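NTF2 fold protein loop-helix-loop design NT-9 (Synthetic construct, PDB 6W90) is a computationally designed NTF2-fold protein with no assigned function, whose interior pocket holds a bound phospholipid, distearoyl-glycerophosphoethanolamine, in the crystal. Local coordinates at residues M4-R10 and I73-V78. Numbering follows the deposited sequence. Where two conformers were deposited one is given.
Sequences MSREEIR and IRKVQV
The axes of 6-10 and 73-78, at the start of helix 6-22 and on strand 70-79, approach to 8.0 Å with 126° between their N-to-C directions, and Arg6 CA and Val76 CA are the nearest pair, 5.7 Å apart. Ile9 faces the strand with its two branches divided: in the conformer given, CG2 rests 3.5 Å from Val76 CG1, while CG1 lies nearer Val78 CG1. Branched aliphatic residues suit the buried positions of Ile9 and Val76, and Val78 continues the apolar patch toward the rim. With chi1 at 177°, Val76 CG1 lies anti to the backbone nitrogen and is the methyl turned to Ile9. In this NTF2-like fold the helix packs on the curved sheet at its 70-79 edge; Ile9 also touches Val83 and Val85 of the next strand and lies about 4 Å from the bound lipid. At the helix start Ser5 is the N-cap of a capping box: Ser5 OG accepts from Glu8 N, and Glu8 OE1 accepts from Ser5 N at 3.0 Å. Arg10 brings its flat, donor-rich head to the strand: bent at chi3 (-71°), it lays one guanidinium face over Ile73 CG2 and Val76 CG2, and its NH1 donates to Ile73 O at 3.1 Å, within the guanidinium plane but from above the carbonyl plane. Beside that carbonyl, Arg74 and Lys75 both form backbone hydrogen bonds with the single residue Glu86 of strand 82-91, the extra residue making a classic beta bulge. Arg6 suits the rim differently, its aliphatic CG and CD lying along Val76 O while NH1 donates to a water that also accepts from Val78 N at 2.9 Å.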
loop_
_atom_site.group_PDB
_atom_site.type_symbol
_atom_site.label_atom_id
_atom_site.label_comp_id
_atom_site.label_asym_id
_atom_site.label_seq_id
_atom_site.Cartn_x
_atom_site.Cartn_y
_atom_site.Cartn_z
ATOM N N MET A 4 14.500 9.790 -1.675
ATOM C CA MET A 4 15.133 8.490 -1.567
ATOM C C MET A 4 15.395 7.884 -2.938
ATOM O O MET A 4 14.755 8.227 -3.929
ATOM C CB MET A 4 14.273 7.538 -0.733
ATOM C CG MET A 4 13.939 8.083 0.647
ATOM S SD MET A 4 12.767 7.074 1.582
ATOM C CE MET A 4 13.754 5.611 1.862
ATOM N N SER A 5 16.397 7.013 -2.974
ATOM C CA SER A 5 16.755 6.291 -4.177
ATOM C C SER A 5 15.824 5.107 -4.355
ATOM O O SER A 5 15.116 4.718 -3.430
ATOM C CB SER A 5 18.187 5.772 -4.081
ATOM O OG SER A 5 18.250 4.856 -2.981
ATOM N N ARG A 6 15.836 4.526 -5.556
ATOM C CA ARG A 6 15.063 3.309 -5.799
ATOM C C ARG A 6 15.405 2.238 -4.774
ATOM O O ARG A 6 14.521 1.537 -4.270
ATOM C CB ARG A 6 15.362 2.786 -7.208
ATOM C CG ARG A 6 14.830 3.682 -8.321
ATOM C CD ARG A 6 15.023 3.076 -9.724
ATOM N NE ARG A 6 16.417 2.784 -10.015
ATOM C CZ ARG A 6 17.255 3.644 -10.587
ATOM N NH1 ARG A 6 16.836 4.856 -10.914
ATOM N NH2 ARG A 6 18.517 3.303 -10.821
ATOM N N GLU A 7 16.682 2.089 -4.464
ATOM C CA GLU A 7 17.105 1.027 -3.555
ATOM C C GLU A 7 16.618 1.279 -2.132
ATOM O O GLU A 7 16.183 0.344 -1.441
ATOM C CB GLU A 7 18.625 0.909 -3.640
ATOM C CG GLU A 7 19.196 0.606 -5.087
ATOM C CD GLU A 7 19.043 1.706 -6.201
ATOM O OE1 GLU A 7 19.067 2.926 -5.922
ATOM O OE2 GLU A 7 18.933 1.325 -7.395
ATOM N N GLU A 8 16.673 2.532 -1.682
ATOM C CA GLU A 8 16.163 2.884 -0.363
ATOM C C GLU A 8 14.659 2.653 -0.283
ATOM O O GLU A 8 14.169 2.115 0.709
ATOM C CB GLU A 8 16.530 4.339 -0.037
ATOM C CG GLU A 8 18.055 4.558 0.148
ATOM C CD GLU A 8 18.487 6.023 0.197
ATOM O OE1 GLU A 8 17.774 6.899 -0.348
ATOM O OE2 GLU A 8 19.561 6.297 0.779
ATOM N N ILE A 9 13.913 3.049 -1.319
ATOM C CA ILE A 9 12.468 2.777 -1.334
ATOM C C ILE A 9 12.210 1.274 -1.273
ATOM O O ILE A 9 11.323 0.805 -0.546
ATOM C CB ILE A 9 11.800 3.393 -2.580
ATOM C CG1 ILE A 9 11.795 4.931 -2.513
ATOM C CG2 ILE A 9 10.368 2.827 -2.762
ATOM C CD1 ILE A 9 10.948 5.508 -1.344
ATOM N N ARG A 10 12.914 0.507 -2.101
ATOM C CA ARG A 10 12.703 -0.931 -2.095
ATOM C C ARG A 10 12.894 -1.505 -0.701
ATOM O O ARG A 10 12.087 -2.330 -0.244
ATOM C CB ARG A 10 13.646 -1.589 -3.079
ATOM C CG ARG A 10 13.373 -3.024 -3.270
ATOM C CD ARG A 10 14.279 -3.604 -4.352
ATOM N NE ARG A 10 13.927 -3.152 -5.702
ATOM C CZ ARG A 10 13.128 -3.819 -6.536
ATOM N NH1 ARG A 10 12.585 -4.968 -6.154
ATOM N NH2 ARG A 10 12.875 -3.337 -7.747
ATOM N N ILE A 73 8.527 -7.324 -5.170
ATOM C CA ILE A 73 8.573 -5.998 -5.769
ATOM C C ILE A 73 9.150 -6.134 -7.166
ATOM O O ILE A 73 10.286 -6.596 -7.330
ATOM C CB ILE A 73 9.424 -5.043 -4.929
ATOM C CG1 ILE A 73 8.856 -4.895 -3.529
ATOM C CG2 ILE A 73 9.473 -3.714 -5.635
ATOM C CD1 ILE A 73 9.773 -4.113 -2.616
ATOM N N ARG A 74 8.393 -5.702 -8.168
ATOM C CA ARG A 74 8.831 -5.822 -9.545
ATOM C C ARG A 74 9.355 -4.535 -10.149
ATOM O O ARG A 74 10.066 -4.597 -11.164
ATOM C CB ARG A 74 7.690 -6.298 -10.453
ATOM C CG ARG A 74 7.245 -7.752 -10.268
ATOM C CD ARG A 74 8.301 -8.800 -10.619
ATOM N NE ARG A 74 8.747 -8.667 -12.005
ATOM C CZ ARG A 74 8.184 -9.267 -13.051
ATOM N NH1 ARG A 74 7.140 -10.067 -12.888
ATOM N NH2 ARG A 74 8.672 -9.063 -14.269
ATOM N N LYS A 75 8.981 -3.386 -9.589
ATOM C CA LYS A 75 9.408 -2.097 -10.116
ATOM C C LYS A 75 9.404 -1.071 -8.993
ATOM O O LYS A 75 8.441 -0.975 -8.235
ATOM C CB LYS A 75 8.476 -1.657 -11.254
ATOM C CG LYS A 75 8.726 -0.290 -11.844
ATOM C CD LYS A 75 7.973 -0.178 -13.172
ATOM C CE LYS A 75 7.057 1.017 -13.207
ATOM N NZ LYS A 75 7.807 2.266 -13.586
ATOM N N VAL A 76 10.480 -0.294 -8.904
ATOM C CA VAL A 76 10.467 0.955 -8.152
ATOM C C VAL A 76 11.050 2.029 -9.060
ATOM O O VAL A 76 12.128 1.840 -9.626
ATOM C CB VAL A 76 11.258 0.879 -6.830
ATOM C CG1 VAL A 76 11.248 2.259 -6.133
ATOM C CG2 VAL A 76 10.705 -0.194 -5.886
ATOM N N GLN A 77 10.344 3.156 -9.212
ATOM C CA GLN A 77 10.813 4.309 -9.982
ATOM C C GLN A 77 10.594 5.575 -9.172
ATOM O O GLN A 77 9.454 5.857 -8.779
ATOM C CB GLN A 77 10.046 4.415 -11.306
ATOM C CG GLN A 77 10.377 5.648 -12.161
ATOM C CD GLN A 77 11.627 5.446 -12.964
ATOM O OE1 GLN A 77 12.392 4.513 -12.705
ATOM N NE2 GLN A 77 11.855 6.314 -13.943
ATOM N N VAL A 78 11.673 6.336 -8.918
ATOM C CA VAL A 78 11.571 7.568 -8.144
ATOM C C VAL A 78 11.819 8.756 -9.060
ATOM O O VAL A 78 12.577 8.678 -10.034
ATOM C CB VAL A 78 12.534 7.702 -6.948
ATOM C CG1 VAL A 78 12.293 6.615 -5.964
ATOM C CG2 VAL A 78 13.974 7.713 -7.394
HETATM O O HOH W 1 13.946 5.922 -10.736
#